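Local coordinates for protein diguanylate cyclase (Vibrio cholerae serotype O1, PDB 6EIB) that catalyses the condensation of two GTP molecules into the second messenger cyclic di-GMP with magnesium, here as its isolated GGEEF domain, and takes part in biofilm formation, at residues Q29-K42 and E80-A94. Residues are numbered along the deposited sequence; the frame is centred on the assembly and turned at random.
With SO4 (sulfate ion), chain E.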
ATOM      1  N   GLN A  29      15.720  13.872   2.386  1.00 27.52           N
ATOM      2  CA  GLN A  29      15.573  12.498   2.818  1.00 28.21           C
ATOM      3  C   GLN A  29      14.800  11.720   1.753  1.00 27.11           C
ATOM      4  O   GLN A  29      13.916  12.291   1.066  1.00 27.35           O
ATOM      5  CB  GLN A  29      14.829  12.440   4.159  1.00 30.88           C
ATOM      6  CG  GLN A  29      15.557  13.133   5.335  1.00 36.91           C
ATOM      7  CD  GLN A  29      14.675  13.208   6.584  1.00 39.80           C
ATOM      8  OE1 GLN A  29      13.467  12.941   6.522  1.00 41.20           O
ATOM      9  NE2 GLN A  29      15.269  13.552   7.706  1.00 40.27           N
ATOM     10  N   PRO A  30      15.055  10.406   1.668  1.00 26.09           N
ATOM     11  CA  PRO A  30      14.245   9.626   0.713  1.00 24.69           C
ATOM     12  C   PRO A  30      12.816   9.485   1.224  1.00 25.75           C
ATOM     13  O   PRO A  30      12.590   9.480   2.435  1.00 25.61           O
ATOM     14  CB  PRO A  30      14.959   8.277   0.658  1.00 26.24           C
ATOM     15  CG  PRO A  30      15.695   8.159   2.015  1.00 28.06           C
ATOM     16  CD  PRO A  30      16.088   9.604   2.349  1.00 27.43           C
ATOM     17  N   LEU A  31      11.852   9.331   0.315  1.00 24.57           N
ATOM     18  CA  LEU A  31      10.460   9.235   0.715  1.00 23.12           C
ATOM     19  C   LEU A  31       9.801   8.192  -0.164  1.00 21.98           C
ATOM     20  O   LEU A  31       9.632   8.447  -1.340  1.00 20.21           O
ATOM     21  CB  LEU A  31       9.728  10.578   0.506  1.00 21.83           C
ATOM     22  CG  LEU A  31       8.225  10.646   0.778  1.00 20.80           C
ATOM     23  CD1 LEU A  31       7.908  10.365   2.226  1.00 21.29           C
ATOM     24  CD2 LEU A  31       7.602  11.990   0.366  1.00 21.65           C
ATOM     25  N   SER A  32       9.322   7.097   0.412  1.00 23.28           N
ATOM     26  CA  SER A  32       8.781   6.000  -0.416  1.00 20.91           C
ATOM     27  C   SER A  32       7.272   5.863  -0.336  1.00 20.56           C
ATOM     28  O   SER A  32       6.629   6.287   0.626  1.00 21.01           O
ATOM     29  CB  SER A  32       9.432   4.664  -0.020  1.00 22.36           C
ATOM     30  OG  SER A  32      10.798   4.605  -0.405  1.00 24.67           O
ATOM     31  N   CYS A  33       6.697   5.253  -1.380  1.00 19.41           N
ATOM     32  CA  CYS A  33       5.272   5.193  -1.488  1.00 19.95           C
ATOM     33  C   CYS A  33       4.890   3.805  -1.981  1.00 20.07           C
ATOM     34  O   CYS A  33       5.431   3.359  -2.981  1.00 19.95           O
ATOM     35  CB  CYS A  33       4.799   6.273  -2.469  1.00 18.92           C
ATOM     36  SG  CYS A  33       3.040   6.324  -2.705  1.00 23.79           S
ATOM     37  N   ILE A  34       3.999   3.123  -1.266  1.00 20.72           N
ATOM     38  CA  ILE A  34       3.515   1.792  -1.713  1.00 18.47           C
ATOM     39  C   ILE A  34       2.043   1.851  -1.983  1.00 18.38           C
ATOM     40  O   ILE A  34       1.276   2.263  -1.113  1.00 18.65           O
ATOM     41  CB  ILE A  34       3.721   0.686  -0.649  1.00 18.84           C
ATOM     42  CG1 ILE A  34       5.186   0.601  -0.210  1.00 19.80           C
ATOM     43  CG2 ILE A  34       3.245  -0.683  -1.228  1.00 17.95           C
ATOM     44  CD1 ILE A  34       5.392  -0.190   1.165  1.00 17.87           C
ATOM     45  N   SER A  35       1.644   1.411  -3.168  1.00 18.82           N
ATOM     46  CA  SER A  35       0.245   1.298  -3.526  1.00 19.80           C
ATOM     47  C   SER A  35      -0.157  -0.152  -3.519  1.00 20.27           C
ATOM     48  O   SER A  35       0.535  -0.970  -4.107  1.00 21.77           O
ATOM     49  CB  SER A  35      -0.024   1.869  -4.932  1.00 20.44           C
ATOM     50  OG  SER A  35       0.262   3.252  -4.961  1.00 20.12           O
ATOM     51  N   ILE A  36      -1.237  -0.476  -2.830  1.00 20.61           N
ATOM     52  CA  ILE A  36      -1.652  -1.865  -2.659  1.00 20.72           C
ATOM     53  C   ILE A  36      -3.069  -2.006  -3.095  1.00 22.04           C
ATOM     54  O   ILE A  36      -3.871  -1.137  -2.814  1.00 21.75           O
ATOM     55  CB  ILE A  36      -1.502  -2.321  -1.187  1.00 22.86           C
ATOM     56  CG1 ILE A  36      -0.025  -2.494  -0.857  1.00 22.51           C
ATOM     57  CG2 ILE A  36      -2.240  -3.661  -0.946  1.00 23.68           C
ATOM     58  CD1 ILE A  36       0.252  -2.733   0.631  1.00 24.05           C
ATOM     59  N   ASP A  37      -3.376  -3.068  -3.845  1.00 23.97           N
ATOM     60  CA  ASP A  37      -4.755  -3.344  -4.189  1.00 23.92           C
ATOM     61  C   ASP A  37      -5.017  -4.817  -3.887  1.00 21.18           C
ATOM     62  O   ASP A  37      -4.265  -5.693  -4.290  1.00 21.36           O
ATOM     63  CB  ASP A  37      -5.044  -3.009  -5.653  1.00 30.17           C
ATOM     64  CG  ASP A  37      -6.544  -2.954  -5.953  1.00 37.13           C
ATOM     65  OD1 ASP A  37      -7.225  -2.024  -5.455  1.00 41.67           O
ATOM     66  OD2 ASP A  37      -7.031  -3.780  -6.745  1.00 38.37           O
ATOM     67  N   ILE A  38      -6.089  -5.062  -3.159  1.00 20.36           N
ATOM     68  CA  ILE A  38      -6.493  -6.413  -2.832  1.00 21.80           C
ATOM     69  C   ILE A  38      -7.092  -7.099  -4.059  1.00 21.66           C
ATOM     70  O   ILE A  38      -7.970  -6.516  -4.736  1.00 20.38           O
ATOM     71  CB  ILE A  38      -7.500  -6.405  -1.696  1.00 22.93           C
ATOM     72  CG1 ILE A  38      -6.841  -5.768  -0.444  1.00 23.31           C
ATOM     73  CG2 ILE A  38      -8.010  -7.840  -1.430  1.00 23.47           C
ATOM     74  CD1 ILE A  38      -7.825  -5.514   0.704  1.00 24.64           C
ATOM     75  N   ASP A  39      -6.618  -8.310  -4.350  1.00 23.09           N
ATOM     76  CA  ASP A  39      -7.097  -9.055  -5.530  1.00 26.09           C
ATOM     77  C   ASP A  39      -8.464  -9.637  -5.264  1.00 28.52           C
ATOM     78  O   ASP A  39      -8.697 -10.174  -4.184  1.00 29.43           O
ATOM     79  CB  ASP A  39      -6.132 -10.194  -5.908  1.00 27.02           C
ATOM     80  CG  ASP A  39      -4.785  -9.690  -6.439  1.00 27.24           C
ATOM     81  OD1 ASP A  39      -4.813  -8.921  -7.422  1.00 26.82           O
ATOM     82  OD2 ASP A  39      -3.706 -10.052  -5.851  1.00 27.21           O
ATOM     83  N   ASN A  40      -9.360  -9.532  -6.245  1.00 29.25           N
ATOM     84  CA  ASN A  40     -10.695 -10.116  -6.143  1.00 31.75           C
ATOM     85  C   ASN A  40     -11.496  -9.762  -4.905  1.00 31.18           C
ATOM     86  O   ASN A  40     -12.215 -10.618  -4.361  1.00 29.64           O
ATOM     87  CB  ASN A  40     -10.610 -11.647  -6.228  1.00 34.15           C
ATOM     88  CG  ASN A  40      -9.962 -12.109  -7.496  1.00 36.11           C
ATOM     89  OD1 ASN A  40      -8.984 -12.838  -7.472  1.00 36.90           O
ATOM     90  ND2 ASN A  40     -10.508 -11.680  -8.627  1.00 39.17           N
ATOM     91  N   PHE A  41     -11.386  -8.507  -4.478  1.00 29.56           N
ATOM     92  CA  PHE A  41     -12.046  -8.069  -3.262  1.00 29.71           C
ATOM     93  C   PHE A  41     -13.548  -8.044  -3.470  1.00 30.38           C
ATOM     94  O   PHE A  41     -14.313  -8.327  -2.541  1.00 30.40           O
ATOM     95  CB  PHE A  41     -11.547  -6.668  -2.833  1.00 29.09           C
ATOM     96  CG  PHE A  41     -11.970  -6.279  -1.448  1.00 30.87           C
ATOM     97  CD1 PHE A  41     -11.481  -6.978  -0.336  1.00 31.33           C
ATOM     98  CD2 PHE A  41     -12.862  -5.232  -1.243  1.00 32.01           C
ATOM     99  CE1 PHE A  41     -11.881  -6.630   0.957  1.00 31.07           C
ATOM    100  CE2 PHE A  41     -13.265  -4.869   0.054  1.00 32.88           C
ATOM    101  CZ  PHE A  41     -12.775  -5.576   1.149  1.00 32.54           C
ATOM    102  N   LYS A  42     -13.976  -7.703  -4.685  1.00 31.07           N
ATOM    103  CA  LYS A  42     -15.396  -7.751  -5.000  1.00 34.55           C
ATOM    104  C   LYS A  42     -15.933  -9.173  -4.855  1.00 34.81           C
ATOM    105  O   LYS A  42     -16.989  -9.369  -4.267  1.00 36.56           O
ATOM    106  CB  LYS A  42     -15.660  -7.236  -6.408  1.00 36.64           C
ATOM    107  CG  LYS A  42     -15.289  -5.787  -6.570  1.00 37.31           C
ATOM    108  CD  LYS A  42     -15.632  -5.292  -7.967  1.00 40.68           C
ATOM    109  CE  LYS A  42     -15.008  -3.936  -8.187  1.00 41.63           C
ATOM    110  NZ  LYS A  42     -13.534  -4.133  -8.397  1.00 41.47           N
ATOM    111  N   GLU A  80     -10.665  -0.933  -2.359  1.00 28.41           N
ATOM    112  CA  GLU A  80      -9.730  -1.959  -1.889  1.00 30.40           C
ATOM    113  C   GLU A  80      -8.271  -1.572  -2.172  1.00 27.82           C
ATOM    114  O   GLU A  80      -7.409  -2.438  -2.298  1.00 28.10           O
ATOM    115  CB  GLU A  80     -10.072  -3.312  -2.522  1.00 34.52           C
ATOM    116  CG  GLU A  80      -9.636  -3.459  -3.965  1.00 38.00           C
ATOM    117  CD  GLU A  80     -10.776  -3.366  -4.935  1.00 42.53           C
ATOM    118  OE1 GLU A  80     -11.940  -3.167  -4.504  1.00 44.53           O
ATOM    119  OE2 GLU A  80     -10.499  -3.519  -6.140  1.00 44.61           O
ATOM    120  N   GLU A  81      -8.009  -0.264  -2.285  1.00 25.00           N
ATOM    121  CA  GLU A  81      -6.670   0.213  -2.592  1.00 22.30           C
ATOM    122  C   GLU A  81      -6.151   1.007  -1.402  1.00 20.28           C
ATOM    123  O   GLU A  81      -6.862   1.825  -0.833  1.00 20.53           O
ATOM    124  CB  GLU A  81      -6.622   1.086  -3.858  1.00 20.56           C
ATOM    125  CG  GLU A  81      -5.163   1.455  -4.291  1.00 21.03           C
ATOM    126  CD  GLU A  81      -5.115   2.482  -5.450  1.00 22.05           C
ATOM    127  OE1 GLU A  81      -6.055   2.434  -6.277  1.00 20.19           O
ATOM    128  OE2 GLU A  81      -4.181   3.357  -5.493  1.00 20.98           O
ATOM    129  N   PHE A  82      -4.916   0.734  -1.039  1.00 18.60           N
ATOM    130  CA  PHE A  82      -4.249   1.429   0.055  1.00 20.51           C
ATOM    131  C   PHE A  82      -3.005   2.071  -0.434  1.00 21.07           C
ATOM    132  O   PHE A  82      -2.428   1.674  -1.460  1.00 20.95           O
ATOM    133  CB  PHE A  82      -3.880   0.465   1.205  1.00 22.63           C
ATOM    134  CG  PHE A  82      -5.058  -0.044   1.961  1.00 26.68           C
ATOM    135  CD1 PHE A  82      -5.805  -1.135   1.484  1.00 29.57           C
ATOM    136  CD2 PHE A  82      -5.442   0.571   3.144  1.00 27.42           C
ATOM    137  CE1 PHE A  82      -6.908  -1.598   2.195  1.00 31.44           C
ATOM    138  CE2 PHE A  82      -6.533   0.122   3.853  1.00 29.62           C
ATOM    139  CZ  PHE A  82      -7.271  -0.972   3.387  1.00 32.04           C
ATOM    140  N   ILE A  83      -2.565   3.055   0.332  1.00 21.95           N
ATOM    141  CA  ILE A  83      -1.289   3.649   0.092  1.00 21.91           C
ATOM    142  C   ILE A  83      -0.536   3.690   1.424  1.00 22.77           C
ATOM    143  O   ILE A  83      -1.129   3.979   2.463  1.00 22.98           O
ATOM    144  CB  ILE A  83      -1.496   5.039  -0.519  1.00 24.75           C
ATOM    145  CG1 ILE A  83      -0.189   5.741  -0.863  1.00 25.19           C
ATOM    146  CG2 ILE A  83      -2.220   5.901   0.463  1.00 27.07           C
ATOM    147  CD1 ILE A  83      -0.485   7.040  -1.714  1.00 47.65           C
ATOM    148  N   ILE A  84       0.751   3.370   1.377  1.00 21.56           N
ATOM    149  CA  ILE A  84       1.621   3.516   2.535  1.00 21.80           C
ATOM    150  C   ILE A  84       2.742   4.466   2.176  1.00 21.47           C
ATOM    151  O   ILE A  84       3.435   4.284   1.171  1.00 19.87           O
ATOM    152  CB  ILE A  84       2.186   2.175   2.984  1.00 22.04           C
ATOM    153  CG1 ILE A  84       1.040   1.216   3.282  1.00 22.91           C
ATOM    154  CG2 ILE A  84       3.072   2.327   4.257  1.00 28.43           C
ATOM    155  CD1 ILE A  84       1.506  -0.206   3.444  1.00 26.80           C
ATOM    156  N   VAL A  85       2.932   5.467   3.029  1.00 21.35           N
ATOM    157  CA  VAL A  85       3.981   6.440   2.811  1.00 21.51           C
ATOM    158  C   VAL A  85       5.031   6.293   3.861  1.00 21.02           C
ATOM    159  O   VAL A  85       4.703   6.321   5.052  1.00 20.85           O
ATOM    160  CB  VAL A  85       3.416   7.881   2.831  1.00 22.80           C
ATOM    161  CG1 VAL A  85       4.567   8.933   2.767  1.00 20.99           C
ATOM    162  CG2 VAL A  85       2.404   8.054   1.677  1.00 20.53           C
ATOM    163  N   LEU A  86       6.286   6.119   3.441  1.00 22.56           N
ATOM    164  CA  LEU A  86       7.371   5.852   4.408  1.00 26.16           C
ATOM    165  C   LEU A  86       8.417   6.968   4.412  1.00 27.08           C
ATOM    166  O   LEU A  86       9.171   7.115   3.457  1.00 25.63           O
ATOM    167  CB  LEU A  86       8.059   4.517   4.119  1.00 28.13           C
ATOM    168  CG  LEU A  86       7.353   3.153   4.100  1.00 32.39           C
ATOM    169  CD1 LEU A  86       8.276   2.106   3.509  1.00 34.03           C
ATOM    170  CD2 LEU A  86       7.038   2.694   5.500  1.00 36.32           C
ATOM    171  N   GLU A  87       8.438   7.786   5.456  1.00 29.45           N
ATOM    172  CA  GLU A  87       9.462   8.847   5.537  1.00 30.09           C
ATOM    173  C   GLU A  87      10.871   8.314   5.762  1.00 29.72           C
ATOM    174  O   GLU A  87      11.068   7.280   6.408  1.00 28.98           O
ATOM    175  CB  GLU A  87       9.112   9.859   6.623  1.00 32.19           C
ATOM    176  CG  GLU A  87       7.878  10.684   6.317  1.00 32.35           C
ATOM    177  CD  GLU A  87       7.769  11.896   7.253  1.00 34.43           C
ATOM    178  OE1 GLU A  87       6.994  11.807   8.228  1.00 35.80           O
ATOM    179  OE2 GLU A  87       8.456  12.925   7.029  1.00 35.39           O
ATOM    180  N   ASN A  88      11.847   9.036   5.228  1.00 29.79           N
ATOM    181  CA  ASN A  88      13.249   8.681   5.395  1.00 31.24           C
ATOM    182  C   ASN A  88      13.486   7.193   5.103  1.00 30.88           C
ATOM    183  O   ASN A  88      14.157   6.486   5.873  1.00 31.77           O
ATOM    184  CB  ASN A  88      13.745   9.049   6.811  1.00 34.74           C
ATOM    185  CG  ASN A  88      15.232   9.234   6.847  1.00 38.35           C
ATOM    186  OD1 ASN A  88      15.829   9.594   5.829  1.00 38.42           O
ATOM    187  ND2 ASN A  88      15.848   9.038   8.021  1.00 41.66           N
ATOM    188  N   THR A  89      12.911   6.731   3.991  1.00 26.25           N
ATOM    189  CA  THR A  89      12.983   5.335   3.595  1.00 26.36           C
ATOM    190  C   THR A  89      13.303   5.223   2.109  1.00 25.02           C
ATOM    191  O   THR A  89      12.632   5.834   1.251  1.00 22.61           O
ATOM    192  CB  THR A  89      11.664   4.614   3.898  1.00 27.55           C
ATOM    193  OG1 THR A  89      11.407   4.693   5.308  1.00 28.41           O
ATOM    194  CG2 THR A  89      11.744   3.130   3.495  1.00 28.68           C
ATOM    195  N   HIS A  90      14.343   4.467   1.804  1.00 25.63           N
ATOM    196  CA  HIS A  90      14.778   4.301   0.423  1.00 27.78           C
ATOM    197  C   HIS A  90      13.848   3.330  -0.297  1.00 27.98           C
ATOM    198  O   HIS A  90      13.194   2.511   0.349  1.00 27.79           O
ATOM    199  CB  HIS A  90      16.245   3.803   0.356  1.00 28.75           C
ATOM    200  CG  HIS A  90      17.252   4.795   0.853  1.00 31.49           C
ATOM    201  ND1 HIS A  90      17.565   5.949   0.160  1.00 27.60           N
ATOM    202  CD2 HIS A  90      18.092   4.753   1.918  1.00 33.72           C
ATOM    203  CE1 HIS A  90      18.504   6.609   0.825  1.00 31.68           C
ATOM    204  NE2 HIS A  90      18.849   5.901   1.888  1.00 33.34           N
ATOM    205  N   VAL A  91      13.767   3.415  -1.620  1.00 27.99           N
ATOM    206  CA  VAL A  91      12.719   2.664  -2.330  1.00 26.77           C
ATOM    207  C   VAL A  91      12.886   1.141  -2.163  1.00 28.61           C
ATOM    208  O   VAL A  91      11.883   0.445  -2.020  1.00 29.45           O
ATOM    209  CB  VAL A  91      12.652   3.067  -3.837  1.00 22.91           C
ATOM    210  CG1 VAL A  91      13.883   2.599  -4.616  1.00 23.47           C
ATOM    211  CG2 VAL A  91      11.334   2.589  -4.494  1.00 22.98           C
ATOM    212  N   GLU A  92      14.116   0.628  -2.153  1.00 32.01           N
ATOM    213  CA  GLU A  92      14.359  -0.820  -1.961  1.00 35.19           C
ATOM    214  C   GLU A  92      13.870  -1.350  -0.641  1.00 33.16           C
ATOM    215  O   GLU A  92      13.363  -2.468  -0.577  1.00 33.46           O
ATOM    216  CB  GLU A  92      15.845  -1.182  -2.090  1.00 40.81           C
ATOM    217  CG  GLU A  92      16.373  -1.362  -3.524  1.00 46.15           C
ATOM    218  CD  GLU A  92      16.790  -0.063  -4.228  1.00 50.80           C
ATOM    219  OE1 GLU A  92      16.698   1.016  -3.627  1.00 51.64           O
ATOM    220  OE2 GLU A  92      17.254  -0.124  -5.388  1.00 53.08           O
ATOM    221  N   THR A  93      14.036  -0.567   0.413  1.00 32.44           N
ATOM    222  CA  THR A  93      13.537  -0.956   1.724  1.00 31.65           C
ATOM    223  C   THR A  93      12.016  -1.053   1.639  1.00 29.16           C
ATOM    224  O   THR A  93      11.427  -2.060   2.045  1.00 29.09           O
ATOM    225  CB  THR A  93      13.959   0.057   2.789  1.00 32.10           C
ATOM    226  OG1 THR A  93      15.390   0.170   2.789  1.00 32.50           O
ATOM    227  CG2 THR A  93      13.473  -0.377   4.172  1.00 33.09           C
ATOM    228  N   ALA A  94      11.389  -0.060   1.008  1.00 25.64           N
ATOM    229  CA  ALA A  94       9.938  -0.077   0.838  1.00 23.68           C
ATOM    230  C   ALA A  94       9.491  -1.295   0.023  1.00 23.69           C
ATOM    231  O   ALA A  94       8.473  -1.896   0.328  1.00 23.55           O
ATOM    232  CB  ALA A  94       9.457   1.221   0.155  1.00 21.88           C
TER
HETATM  233  S   SO4 E 201      15.663   6.557  -2.930  1.00 35.05           S
HETATM  234  O1  SO4 E 201      14.260   6.962  -2.912  1.00 36.66           O
HETATM  235  O2  SO4 E 201      15.798   5.275  -2.259  1.00 35.34           O
HETATM  236  O3  SO4 E 201      16.145   6.450  -4.300  1.00 32.57           O
HETATM  237  O4  SO4 E 201      16.468   7.541  -2.171  1.00 37.46           O
HETATM  238  O   HOH W   1      10.844  13.209   8.704  1.00 64.23           O
HETATM  239  O   HOH W   2      11.552  11.434   3.958  1.00 26.42           O
HETATM  240  O   HOH W   3      -2.391   3.458  -3.660  1.00 28.67           O
HETATM  241  O   HOH W   4      -6.282  -0.007  -7.622  1.00 29.28           O
HETATM  242  O   HOH W   5      -9.648  -5.885  -6.414  1.00 44.87           O
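Strands 31-38 and 81-87 run antiparallel as neighbours in the central sheet of the GGDEF domain; their axes come within 4.6 Å, with 158° between their N-to-C directions. Ser32 with Leu86, Ile34 with Ile84 and Ile36 with Phe82 are hydrogen-bonded pairs, and Ile38 N adds a bond to Glu80 O. The side chains of these three pairs share one face. There Ile36 CD1 meets Ile84 CD1 at 4.0 Å, and Ile38 CD1 lies at the edge of the Phe82 ring. On the other face Cys33 SG packs on Ile83 CD1 and Leu31 CD1 on Val85 CG1. On this face a water joins Ser35 OG, Glu81 OE2 and Phe82 O; Ser35 OG is also hydrogen-bonded to Ser140 OG, and Glu81 OE2 to Tyr137 OH.

Where strand 31-38 begins and strand 81-87 ends, Ser32 OG donates to Thr89 O at 2.8 Å, from above the carbonyl plane. Ser32 CB presses tightly on Ala94 CB at 3.4 Å, so helix 91-107 sits close against the strand. Pro30 CG lies over one face of the His90 ring in a CH-pi contact. A sulfate ion, probably from the crystallisation liquor, lies at that ring's edge and accepts from His90 ND1, Val91 N and Ser125 OG.

At the GGEEF end, Glu80 CB packs on Phe41 CD2. A turn about the Glu80 CB-CG bond (chi2 -105°) brings OE2 to 3.5 Å from Asp37 OD2, a like-charge contact. Lys42 NZ makes a long salt bridge to Glu80 OE2. As in related diguanylate cyclases, Asp37, Ile38 and Glu80 probably bind magnesium, and Glu80 is the predicted proton acceptor. No magnesium is modelled; a cation here would probably ease the carboxylate repulsion.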